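Local coordinates for protein putative hydroxymethylglutaryl-CoA synthase (Streptococcus mutans, PDB 3SQZ) that probably catalyses the condensation of acetyl-CoA with acetoacetyl-CoA to form hydroxymethylglutaryl-CoA, and binds coenzyme A, at residues Phe261-Leu275 against Lys293-Lys306. Residues are numbered along the deposited sequence; the frame is centred on the assembly and turned at random.
With COA (coenzyme A), chain D.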
ATOM      1  N   PHE A 261      19.876   5.889 -10.544  1.00 13.19           N
ATOM      2  CA  PHE A 261      18.891   6.043  -9.482  1.00 13.08           C
ATOM      3  C   PHE A 261      19.535   6.188  -8.117  1.00 13.52           C
ATOM      4  O   PHE A 261      20.587   5.609  -7.852  1.00 16.49           O
ATOM      5  CB  PHE A 261      17.924   4.863  -9.523  1.00 13.77           C
ATOM      6  CG  PHE A 261      17.226   4.743 -10.836  1.00 13.27           C
ATOM      7  CD1 PHE A 261      16.153   5.567 -11.127  1.00 13.14           C
ATOM      8  CD2 PHE A 261      17.682   3.871 -11.812  1.00 13.92           C
ATOM      9  CE1 PHE A 261      15.523   5.500 -12.352  1.00 14.26           C
ATOM     10  CE2 PHE A 261      17.054   3.799 -13.040  1.00 14.52           C
ATOM     11  CZ  PHE A 261      15.977   4.616 -13.309  1.00 14.35           C
ATOM     12  N   ALA A 262      18.895   6.972  -7.256  1.00 11.73           N
ATOM     13  CA  ALA A 262      19.372   7.180  -5.898  1.00 11.78           C
ATOM     14  C   ALA A 262      18.752   6.181  -4.929  1.00 11.75           C
ATOM     15  O   ALA A 262      19.253   6.009  -3.820  1.00 12.27           O
ATOM     16  CB  ALA A 262      19.063   8.599  -5.455  1.00 12.98           C
ATOM     17  N   ALA A 263      17.658   5.541  -5.342  1.00 10.98           N
ATOM     18  CA  ALA A 263      16.943   4.583  -4.505  1.00 11.30           C
ATOM     19  C   ALA A 263      16.087   3.693  -5.389  1.00 10.90           C
ATOM     20  O   ALA A 263      15.625   4.114  -6.464  1.00 11.63           O
ATOM     21  CB  ALA A 263      16.068   5.300  -3.491  1.00 11.55           C
ATOM     22  N   PHE A 264      15.869   2.470  -4.921  1.00 11.55           N
ATOM     23  CA  PHE A 264      14.963   1.527  -5.571  1.00 12.67           C
ATOM     24  C   PHE A 264      13.927   1.093  -4.539  1.00 12.91           C
ATOM     25  O   PHE A 264      14.296   0.694  -3.431  1.00 15.87           O
ATOM     26  CB  PHE A 264      15.747   0.312  -6.093  1.00 15.64           C
ATOM     27  CG  PHE A 264      15.238  -0.237  -7.417  1.00 18.53           C
ATOM     28  CD1 PHE A 264      13.953  -0.744  -7.525  1.00 19.29           C
ATOM     29  CD2 PHE A 264      16.055  -0.266  -8.546  1.00 19.96           C
ATOM     30  CE1 PHE A 264      13.477  -1.244  -8.736  1.00 19.74           C
ATOM     31  CE2 PHE A 264      15.591  -0.773  -9.760  1.00 20.97           C
ATOM     32  CZ  PHE A 264      14.300  -1.271  -9.855  1.00 19.55           C
ATOM     33  N   CYS A 265      12.644   1.194  -4.884  1.00 11.34           N
ATOM     34  CA  CYS A 265      11.546   0.776  -4.004  1.00 11.43           C
ATOM     35  C   CYS A 265      10.887  -0.475  -4.557  1.00 10.25           C
ATOM     36  O   CYS A 265      10.713  -0.608  -5.768  1.00 11.42           O
ATOM     37  CB  CYS A 265      10.492   1.871  -3.889  1.00 13.10           C
ATOM     38  SG  CYS A 265      11.058   3.342  -3.028  1.00 15.72           S
ATOM     39  N   PHE A 266      10.503  -1.367  -3.651  1.00  9.80           N
ATOM     40  CA  PHE A 266       9.918  -2.650  -4.004  1.00  9.81           C
ATOM     41  C   PHE A 266       8.587  -2.861  -3.326  1.00 10.28           C
ATOM     42  O   PHE A 266       8.326  -2.335  -2.255  1.00 11.19           O
ATOM     43  CB  PHE A 266      10.852  -3.784  -3.580  1.00 11.21           C
ATOM     44  CG  PHE A 266      12.219  -3.670  -4.168  1.00 11.39           C
ATOM     45  CD1 PHE A 266      12.535  -4.307  -5.355  1.00 12.71           C
ATOM     46  CD2 PHE A 266      13.183  -2.884  -3.557  1.00 12.05           C
ATOM     47  CE1 PHE A 266      13.795  -4.176  -5.913  1.00 13.61           C
ATOM     48  CE2 PHE A 266      14.443  -2.743  -4.113  1.00 13.39           C
ATOM     49  CZ  PHE A 266      14.754  -3.397  -5.289  1.00 14.04           C
ATOM     50  N   HIS A 267       7.736  -3.668  -3.932  1.00 11.03           N
ATOM     51  CA  HIS A 267       6.540  -4.148  -3.277  0.58 11.47           C
ATOM     52  C   HIS A 267       6.946  -4.830  -1.959  1.00 11.62           C
ATOM     53  O   HIS A 267       7.975  -5.525  -1.925  1.00 12.73           O
ATOM     54  CB  HIS A 267       5.821  -5.115  -4.216  0.58 12.71           C
ATOM     55  CG  HIS A 267       4.697  -5.843  -3.566  0.58 12.23           C
ATOM     56  ND1 HIS A 267       3.733  -5.197  -2.825  0.58 12.35           N
ATOM     57  CD2 HIS A 267       4.394  -7.160  -3.521  0.58 12.76           C
ATOM     58  CE1 HIS A 267       2.884  -6.089  -2.347  0.58 10.94           C
ATOM     59  NE2 HIS A 267       3.261  -7.287  -2.758  0.58 12.23           N
ATOM     60  N   LEU A 268       6.148  -4.657  -0.907  1.00 11.45           N
ATOM     61  CA  LEU A 268       6.545  -5.016   0.460  1.00 13.38           C
ATOM     62  C   LEU A 268       5.529  -5.884   1.211  1.00 12.80           C
ATOM     63  O   LEU A 268       4.936  -5.460   2.203  1.00 13.47           O
ATOM     64  CB  LEU A 268       6.832  -3.737   1.265  1.00 14.30           C
ATOM     65  CG  LEU A 268       8.272  -3.239   1.213  1.00 14.72           C
ATOM     66  CD1 LEU A 268       8.374  -1.794   1.666  1.00 15.22           C
ATOM     67  CD2 LEU A 268       9.124  -4.133   2.088  1.00 15.78           C
ATOM     68  N   PRO A 269       5.330  -7.122   0.753  1.00 13.16           N
ATOM     69  CA  PRO A 269       4.454  -8.020   1.518  1.00 14.04           C
ATOM     70  C   PRO A 269       5.100  -8.419   2.842  1.00 13.87           C
ATOM     71  O   PRO A 269       4.405  -8.679   3.816  1.00 15.47           O
ATOM     72  CB  PRO A 269       4.291  -9.229   0.593  1.00 15.29           C
ATOM     73  CG  PRO A 269       5.512  -9.213  -0.263  1.00 15.08           C
ATOM     74  CD  PRO A 269       5.901  -7.768  -0.439  1.00 14.04           C
ATOM     75  N   PHE A 270       6.428  -8.472   2.849  1.00 12.54           N
ATOM     76  CA  PHE A 270       7.233  -8.569   4.062  1.00 12.69           C
ATOM     77  C   PHE A 270       8.640  -8.112   3.666  1.00 12.20           C
ATOM     78  O   PHE A 270       9.045  -8.289   2.521  1.00 12.02           O
ATOM     79  CB  PHE A 270       7.197  -9.973   4.686  1.00 13.67           C
ATOM     80  CG  PHE A 270       7.605 -11.096   3.756  1.00 13.60           C
ATOM     81  CD1 PHE A 270       8.859 -11.690   3.860  1.00 14.42           C
ATOM     82  CD2 PHE A 270       6.719 -11.589   2.803  1.00 14.42           C
ATOM     83  CE1 PHE A 270       9.224 -12.739   3.027  1.00 16.03           C
ATOM     84  CE2 PHE A 270       7.083 -12.631   1.961  1.00 16.03           C
ATOM     85  CZ  PHE A 270       8.334 -13.209   2.078  1.00 16.75           C
ATOM     86  N   PRO A 271       9.378  -7.480   4.592  1.00 12.06           N
ATOM     87  CA  PRO A 271      10.619  -6.840   4.142  1.00 12.71           C
ATOM     88  C   PRO A 271      11.694  -7.795   3.625  1.00 11.67           C
ATOM     89  O   PRO A 271      12.464  -7.387   2.760  1.00 12.24           O
ATOM     90  CB  PRO A 271      11.088  -6.069   5.379  1.00 13.87           C
ATOM     91  CG  PRO A 271       9.823  -5.768   6.111  1.00 14.31           C
ATOM     92  CD  PRO A 271       8.984  -7.012   5.932  1.00 12.83           C
ATOM     93  N   LYS A 272      11.751  -9.033   4.109  1.00 11.59           N
ATOM     94  CA  LYS A 272      12.724  -9.979   3.564  1.00 12.33           C
ATOM     95  C   LYS A 272      12.567 -10.184   2.049  1.00 12.02           C
ATOM     96  O   LYS A 272      13.569 -10.301   1.337  1.00 12.41           O
ATOM     97  CB  LYS A 272      12.677 -11.317   4.310  1.00 13.29           C
ATOM     98  CG  LYS A 272      13.515 -12.428   3.678  1.00 14.85           C
ATOM     99  CD  LYS A 272      15.018 -12.139   3.712  1.00 16.53           C
ATOM    100  CE  LYS A 272      15.604 -12.262   5.112  1.00 18.37           C
ATOM    101  NZ  LYS A 272      15.488 -13.641   5.671  1.00 19.04           N
ATOM    102  N   LEU A 273      11.334 -10.224   1.545  1.00 11.95           N
ATOM    103  CA  LEU A 273      11.148 -10.402   0.104  1.00 12.28           C
ATOM    104  C   LEU A 273      11.718  -9.217  -0.672  1.00 11.68           C
ATOM    105  O   LEU A 273      12.368  -9.393  -1.698  1.00 11.95           O
ATOM    106  CB  LEU A 273       9.679 -10.636  -0.251  1.00 13.70           C
ATOM    107  CG  LEU A 273       9.431 -10.927  -1.735  1.00 15.24           C
ATOM    108  CD1 LEU A 273      10.243 -12.133  -2.189  1.00 16.14           C
ATOM    109  CD2 LEU A 273       7.951 -11.157  -2.000  1.00 17.86           C
ATOM    110  N   ALA A 274      11.478  -8.011  -0.167  1.00 11.59           N
ATOM    111  CA  ALA A 274      12.016  -6.821  -0.805  1.00 11.59           C
ATOM    112  C   ALA A 274      13.543  -6.836  -0.787  1.00 11.07           C
ATOM    113  O   ALA A 274      14.184  -6.412  -1.744  1.00 11.96           O
ATOM    114  CB  ALA A 274      11.488  -5.572  -0.141  1.00 12.52           C
ATOM    115  N   LEU A 275      14.130  -7.311   0.313  1.00 11.35           N
ATOM    116  CA  LEU A 275      15.585  -7.443   0.396  1.00 11.43           C
ATOM    117  C   LEU A 275      16.115  -8.423  -0.656  1.00 11.94           C
ATOM    118  O   LEU A 275      17.143  -8.182  -1.285  1.00 12.41           O
ATOM    119  CB  LEU A 275      16.007  -7.872   1.803  1.00 12.42           C
ATOM    120  CG  LEU A 275      17.501  -8.131   2.013  1.00 13.48           C
ATOM    121  CD1 LEU A 275      18.336  -6.883   1.730  1.00 14.02           C
ATOM    122  CD2 LEU A 275      17.741  -8.645   3.427  1.00 14.89           C
ATOM    123  N   LYS A 293      24.885   3.954  -0.573  1.00 14.91           N
ATOM    124  CA  LYS A 293      23.708   4.811  -0.601  1.00 14.61           C
ATOM    125  C   LYS A 293      22.431   4.029  -0.888  1.00 12.72           C
ATOM    126  O   LYS A 293      21.402   4.227  -0.236  1.00 13.17           O
ATOM    127  CB  LYS A 293      23.861   5.922  -1.628  1.00 17.39           C
ATOM    128  CG  LYS A 293      22.714   6.897  -1.569  1.00 21.48           C
ATOM    129  CD  LYS A 293      23.108   8.250  -2.099  1.00 25.00           C
ATOM    130  CE  LYS A 293      23.072   8.266  -3.606  1.00 26.92           C
ATOM    131  NZ  LYS A 293      23.143   9.663  -4.116  1.00 27.68           N
ATOM    132  N   LEU A 294      22.499   3.142  -1.872  1.00 12.48           N
ATOM    133  CA  LEU A 294      21.329   2.357  -2.230  1.00 11.96           C
ATOM    134  C   LEU A 294      20.909   1.448  -1.078  1.00 12.16           C
ATOM    135  O   LEU A 294      19.719   1.253  -0.833  1.00 12.16           O
ATOM    136  CB  LEU A 294      21.587   1.548  -3.504  1.00 12.72           C
ATOM    137  CG  LEU A 294      21.681   2.365  -4.798  1.00 13.71           C
ATOM    138  CD1 LEU A 294      22.262   1.546  -5.937  1.00 15.54           C
ATOM    139  CD2 LEU A 294      20.322   2.941  -5.179  1.00 15.03           C
ATOM    140  N   LYS A 295      21.884   0.903  -0.356  1.00 12.44           N
ATOM    141  CA  LYS A 295      21.586   0.033   0.774  1.00 12.64           C
ATOM    142  C   LYS A 295      20.935   0.804   1.925  1.00 12.16           C
ATOM    143  O   LYS A 295      19.940   0.365   2.498  1.00 12.43           O
ATOM    144  CB  LYS A 295      22.853  -0.679   1.254  1.00 15.38           C
ATOM    145  CG  LYS A 295      22.632  -1.564   2.466  1.00 18.38           C
ATOM    146  CD  LYS A 295      21.591  -2.634   2.196  1.00 22.39           C
ATOM    147  CE  LYS A 295      21.594  -3.673   3.304  1.00 25.00           C
ATOM    148  NZ  LYS A 295      20.566  -4.722   3.085  1.00 26.76           N
ATOM    149  N   VAL A 296      21.495   1.960   2.260  1.00 12.82           N
ATOM    150  CA  VAL A 296      20.923   2.797   3.304  1.00 13.40           C
ATOM    151  C   VAL A 296      19.499   3.212   2.930  1.00 11.42           C
ATOM    152  O   VAL A 296      18.601   3.230   3.779  1.00 11.95           O
ATOM    153  CB  VAL A 296      21.814   4.037   3.564  1.00 17.20           C
ATOM    154  CG1 VAL A 296      21.055   5.110   4.317  1.00 19.49           C
ATOM    155  CG2 VAL A 296      23.081   3.631   4.318  1.00 18.88           C
ATOM    156  N   ASN A 297      19.287   3.543   1.660  1.00 10.81           N
ATOM    157  CA  ASN A 297      17.951   3.918   1.209  1.00 10.61           C
ATOM    158  C   ASN A 297      16.992   2.735   1.213  1.00 10.00           C
ATOM    159  O   ASN A 297      15.814   2.888   1.559  1.00 10.49           O
ATOM    160  CB  ASN A 297      17.994   4.624  -0.141  1.00 10.46           C
ATOM    161  CG  ASN A 297      18.523   6.042  -0.027  1.00 10.74           C
ATOM    162  OD1 ASN A 297      18.937   6.663  -1.021  1.00 13.06           O
ATOM    163  ND2 ASN A 297      18.532   6.558   1.188  1.00 10.39           N
ATOM    164  N   PHE A 298      17.485   1.551   0.868  1.00 10.68           N
ATOM    165  CA  PHE A 298      16.665   0.359   1.008  1.00 11.04           C
ATOM    166  C   PHE A 298      16.203   0.172   2.464  1.00 10.55           C
ATOM    167  O   PHE A 298      15.014  -0.047   2.740  1.00 11.02           O
ATOM    168  CB  PHE A 298      17.374  -0.903   0.518  1.00 11.92           C
ATOM    169  CG  PHE A 298      16.578  -2.129   0.805  1.00 11.81           C
ATOM    170  CD1 PHE A 298      15.488  -2.453   0.009  1.00 12.85           C
ATOM    171  CD2 PHE A 298      16.836  -2.897   1.932  1.00 13.45           C
ATOM    172  CE1 PHE A 298      14.696  -3.545   0.304  1.00 13.77           C
ATOM    173  CE2 PHE A 298      16.043  -3.992   2.231  1.00 14.88           C
ATOM    174  CZ  PHE A 298      14.974  -4.314   1.414  1.00 14.53           C
ATOM    175  N   GLU A 299      17.140   0.279   3.401  1.00 11.11           N
ATOM    176  CA  GLU A 299      16.809   0.126   4.812  1.00 11.84           C
ATOM    177  C   GLU A 299      15.793   1.180   5.265  1.00 11.44           C
ATOM    178  O   GLU A 299      14.879   0.877   6.031  1.00 12.33           O
ATOM    179  CB  GLU A 299      18.077   0.170   5.661  1.00 13.86           C
ATOM    180  CG  GLU A 299      19.018  -0.995   5.385  1.00 16.96           C
ATOM    181  CD  GLU A 299      18.432  -2.339   5.772  1.00 21.56           C
ATOM    182  OE1 GLU A 299      17.694  -2.409   6.780  1.00 22.73           O
ATOM    183  OE2 GLU A 299      18.718  -3.333   5.069  1.00 24.16           O
ATOM    184  N   ALA A 300      15.940   2.412   4.784  1.00 10.97           N
ATOM    185  CA  ALA A 300      14.973   3.459   5.102  1.00 11.10           C
ATOM    186  C   ALA A 300      13.582   3.079   4.596  1.00 10.05           C
ATOM    187  O   ALA A 300      12.583   3.329   5.264  1.00 11.01           O
ATOM    188  CB  ALA A 300      15.409   4.788   4.499  1.00 11.75           C
ATOM    189  N   SER A 301      13.523   2.479   3.411  1.00  9.81           N
ATOM    190  CA  SER A 301      12.255   2.172   2.760  1.00 10.20           C
ATOM    191  C   SER A 301      11.441   1.084   3.453  1.00  9.95           C
ATOM    192  O   SER A 301      10.228   1.017   3.261  1.00 10.23           O
ATOM    193  CB  SER A 301      12.462   1.826   1.278  1.00 10.09           C
ATOM    194  OG  SER A 301      12.891   0.487   1.095  1.00 10.85           O
ATOM    195  N   ILE A 302      12.087   0.238   4.259  1.00 10.14           N
ATOM    196  CA  ILE A 302      11.363  -0.855   4.912  1.00 10.59           C
ATOM    197  C   ILE A 302      10.975  -0.571   6.362  1.00 10.89           C
ATOM    198  O   ILE A 302      10.312  -1.386   6.997  1.00 11.70           O
ATOM    199  CB  ILE A 302      12.130  -2.201   4.817  1.00 11.61           C
ATOM    200  CG1 ILE A 302      13.431  -2.173   5.630  1.00 12.98           C
ATOM    201  CG2 ILE A 302      12.395  -2.562   3.356  1.00 12.48           C
ATOM    202  CD1 ILE A 302      14.154  -3.514   5.636  1.00 14.80           C
ATOM    203  N   LEU A 303      11.361   0.592   6.874  1.00 11.16           N
ATOM    204  CA  LEU A 303      11.137   0.910   8.281  1.00 12.12           C
ATOM    205  C   LEU A 303       9.666   0.827   8.688  1.00 11.27           C
ATOM    206  O   LEU A 303       9.335   0.237   9.710  1.00 12.00           O
ATOM    207  CB  LEU A 303      11.667   2.306   8.570  1.00 14.52           C
ATOM    208  CG  LEU A 303      12.500   2.625   9.805  1.00 20.38           C
ATOM    209  CD1 LEU A 303      13.487   1.520  10.143  1.00 19.77           C
ATOM    210  CD2 LEU A 303      13.240   3.921   9.540  1.00 21.31           C
ATOM    211  N   TYR A 304       8.775   1.419   7.899  1.00 10.66           N
ATOM    212  CA  TYR A 304       7.362   1.403   8.278  1.00 11.05           C
ATOM    213  C   TYR A 304       6.761   0.006   8.158  1.00 10.90           C
ATOM    214  O   TYR A 304       6.012  -0.435   9.032  1.00 10.51           O
ATOM    215  CB  TYR A 304       6.546   2.415   7.474  1.00 11.01           C
ATOM    216  CG  TYR A 304       6.929   3.861   7.712  1.00 10.76           C
ATOM    217  CD1 TYR A 304       7.659   4.246   8.834  1.00 11.71           C
ATOM    218  CD2 TYR A 304       6.553   4.843   6.804  1.00 10.36           C
ATOM    219  CE1 TYR A 304       8.007   5.571   9.037  1.00 12.28           C
ATOM    220  CE2 TYR A 304       6.895   6.165   6.998  1.00 10.60           C
ATOM    221  CZ  TYR A 304       7.626   6.524   8.112  1.00 10.73           C
ATOM    222  OH  TYR A 304       7.983   7.832   8.322  1.00 11.29           O
ATOM    223  N   SER A 305       7.103  -0.698   7.085  1.00 10.45           N
ATOM    224  CA  SER A 305       6.554  -2.024   6.868  1.00 10.92           C
ATOM    225  C   SER A 305       6.903  -2.993   8.006  1.00  9.76           C
ATOM    226  O   SER A 305       6.112  -3.868   8.347  1.00 10.01           O
ATOM    227  CB  SER A 305       7.011  -2.548   5.511  1.00 11.89           C
ATOM    228  OG  SER A 305       6.408  -1.772   4.481  1.00 13.68           O
ATOM    229  N   LYS A 306       8.076  -2.822   8.610  1.00  9.79           N
ATOM    230  CA  LYS A 306       8.471  -3.647   9.754  1.00 10.26           C
ATOM    231  C   LYS A 306       7.496  -3.533  10.922  1.00 10.28           C
ATOM    232  O   LYS A 306       7.444  -4.426  11.768  1.00 10.79           O
ATOM    233  CB  LYS A 306       9.863  -3.261  10.250  1.00 11.51           C
ATOM    234  CG  LYS A 306      10.977  -3.695   9.340  1.00 13.12           C
ATOM    235  CD  LYS A 306      12.333  -3.447   9.977  1.00 16.64           C
ATOM    236  CE  LYS A 306      13.464  -3.969   9.109  1.00 19.48           C
ATOM    237  NZ  LYS A 306      14.803  -3.695   9.684  1.00 22.54           N
TER
HETATM  238  N1A COA D 601      15.938 -17.601  12.494  1.00 29.70           N
HETATM  239  C2A COA D 601      16.050 -16.837  11.387  1.00 28.91           C
HETATM  240  N3A COA D 601      15.282 -17.117  10.270  1.00 28.18           N
HETATM  241  C4A COA D 601      14.414 -18.165  10.299  1.00 28.01           C
HETATM  242  C5A COA D 601      14.293 -18.960  11.439  1.00 28.84           C
HETATM  243  C6A COA D 601      15.039 -18.687  12.522  1.00 29.44           C
HETATM  244  N6A COA D 601      14.921 -19.490  13.703  1.00 30.16           N
HETATM  245  N7A COA D 601      13.357 -19.932  11.194  1.00 28.97           N
HETATM  246  C8A COA D 601      12.900 -19.769   9.948  1.00 28.40           C
HETATM  247  N9A COA D 601      13.592 -18.663   9.394  1.00 27.21           N
HETATM  248  C1B COA D 601      13.312 -18.039   8.109  1.00 26.40           C
HETATM  249  C2B COA D 601      13.913 -18.483   6.747  1.00 25.82           C
HETATM  250  O2B COA D 601      15.016 -19.230   6.497  1.00 26.13           O
HETATM  251  C3B COA D 601      13.306 -17.450   5.814  1.00 24.61           C
HETATM  252  O3B COA D 601      14.000 -16.520   5.081  1.00 23.42           O
HETATM  253  P3B COA D 601      14.779 -16.886   3.798  1.00 22.41           P
HETATM  254  O7A COA D 601      13.753 -17.091   2.623  1.00 23.47           O
HETATM  255  O8A COA D 601      15.685 -15.643   3.532  1.00 23.62           O
HETATM  256  O9A COA D 601      15.598 -18.129   4.032  1.00 24.25           O
HETATM  257  C4B COA D 601      11.986 -17.214   6.444  1.00 24.40           C
HETATM  258  O4B COA D 601      12.350 -16.982   7.819  1.00 24.25           O
HETATM  259  C5B COA D 601      10.695 -17.809   5.996  1.00 25.14           C
HETATM  260  O5B COA D 601      10.814 -19.172   6.302  1.00 25.57           O
HETATM  261  P1A COA D 601       9.641 -20.170   5.941  1.00 25.08           P
HETATM  262  O1A COA D 601       9.322 -20.094   4.395  1.00 26.72           O
HETATM  263  O2A COA D 601      10.023 -21.577   6.353  1.00 26.44           O
HETATM  264  O3A COA D 601       8.377 -19.661   6.767  1.00 25.60           O
HETATM  265  P2A COA D 601       6.872 -20.050   6.443  1.00 26.99           P
HETATM  266  O4A COA D 601       6.774 -21.517   5.882  1.00 29.13           O
HETATM  267  O5A COA D 601       6.046 -19.920   7.702  1.00 29.47           O
HETATM  268  O6A COA D 601       6.308 -19.045   5.333  1.00 23.14           O
HETATM  269  CBP COA D 601       6.045 -16.957   4.118  1.00 21.77           C
HETATM  270  CCP COA D 601       6.777 -17.730   5.187  1.00 22.95           C
HETATM  271  CDP COA D 601       6.263 -17.625   2.803  1.00 23.25           C
HETATM  272  CEP COA D 601       6.560 -15.540   4.045  1.00 21.49           C
HETATM  273  CAP COA D 601       4.587 -16.955   4.483  1.00 20.32           C
HETATM  274  OAP COA D 601       4.324 -16.132   5.546  1.00 19.90           O
HETATM  275  C9P COA D 601       3.684 -16.639   3.308  1.00 20.14           C
HETATM  276  O9P COA D 601       3.444 -17.449   2.419  1.00 20.57           O
HETATM  277  N8P COA D 601       3.064 -15.302   3.326  1.00 19.37           N
HETATM  278  C7P COA D 601       2.316 -14.802   2.188  1.00 19.36           C
HETATM  279  C6P COA D 601       3.181 -14.438   0.999  1.00 20.80           C
HETATM  280  C5P COA D 601       2.398 -13.778  -0.137  1.00 19.98           C
HETATM  281  O5P COA D 601       1.341 -13.226   0.067  1.00 18.49           O
HETATM  282  N4P COA D 601       2.988 -13.744  -1.448  1.00 20.24           N
HETATM  283  C3P COA D 601       2.309 -13.024  -2.536  1.00 19.64           C
HETATM  284  C2P COA D 601       2.967 -11.762  -3.020  1.00 21.71           C
HETATM  285  S1P COA D 601       4.701 -11.855  -3.327  1.00 24.23           S
HETATM  286  O   HOH W   1      17.463   1.909  -2.518  1.00 13.48           O
HETATM  287  O   HOH W   2      11.249  -0.713  -0.915  1.00 14.05           O
HETATM  288  O   HOH W   3       4.143  -3.150   3.725  1.00 15.10           O
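Ser301 OG, buried between edge strand 263-266 and helix 293-302, is gripped twice: it donates to Phe298 O of its own helix at 2.7 Å and accepts from a water 2.9 Å away, which in turn accepts from Phe266 N. A second water repeats the device, taking the N-H of Phe264 and donating to Leu294 O. These two N-H groups thus reach the helix through water, while the strand's other edge pairs with strand 335-342. Leu294 CD2 lies 3.5 Å from Ala262 O. Asn297 OD1 also comes close to that carbonyl, but two acceptors cannot bond; OD1 instead accepts from Asn329 ND2.

Further along, Phe298 lies against Phe266 of the strand and Ala274 and Leu275 of helix 271-275. With CG anti to the backbone N (chi1 174°), the ring reaches Leu275, CZ lying 3.3 Å from Leu275 N, while Ala274 CB sits at its edge, in plane. The side chains of Phe266 and Phe298 cross at about a right angle, CD2 of the former 4.2 Å from CE1 of the latter. Beyond, Pro271 CB rests 4.0 Å from Ile302 CD1, Leu268 CD1 packs 3.4 Å from Ser305 OG, and a third water links Leu268 O with Ser305 OG.

This largely apolar seam backs the loop carrying His267, the predicted proton donor/acceptor, and the helix whose Lys272 NZ hydrogen-bonds O8A of the coenzyme A 3'-phosphate at 2.9 Å, and also Gly70 O; polar groups meet through water, and direct contact is mostly apolar.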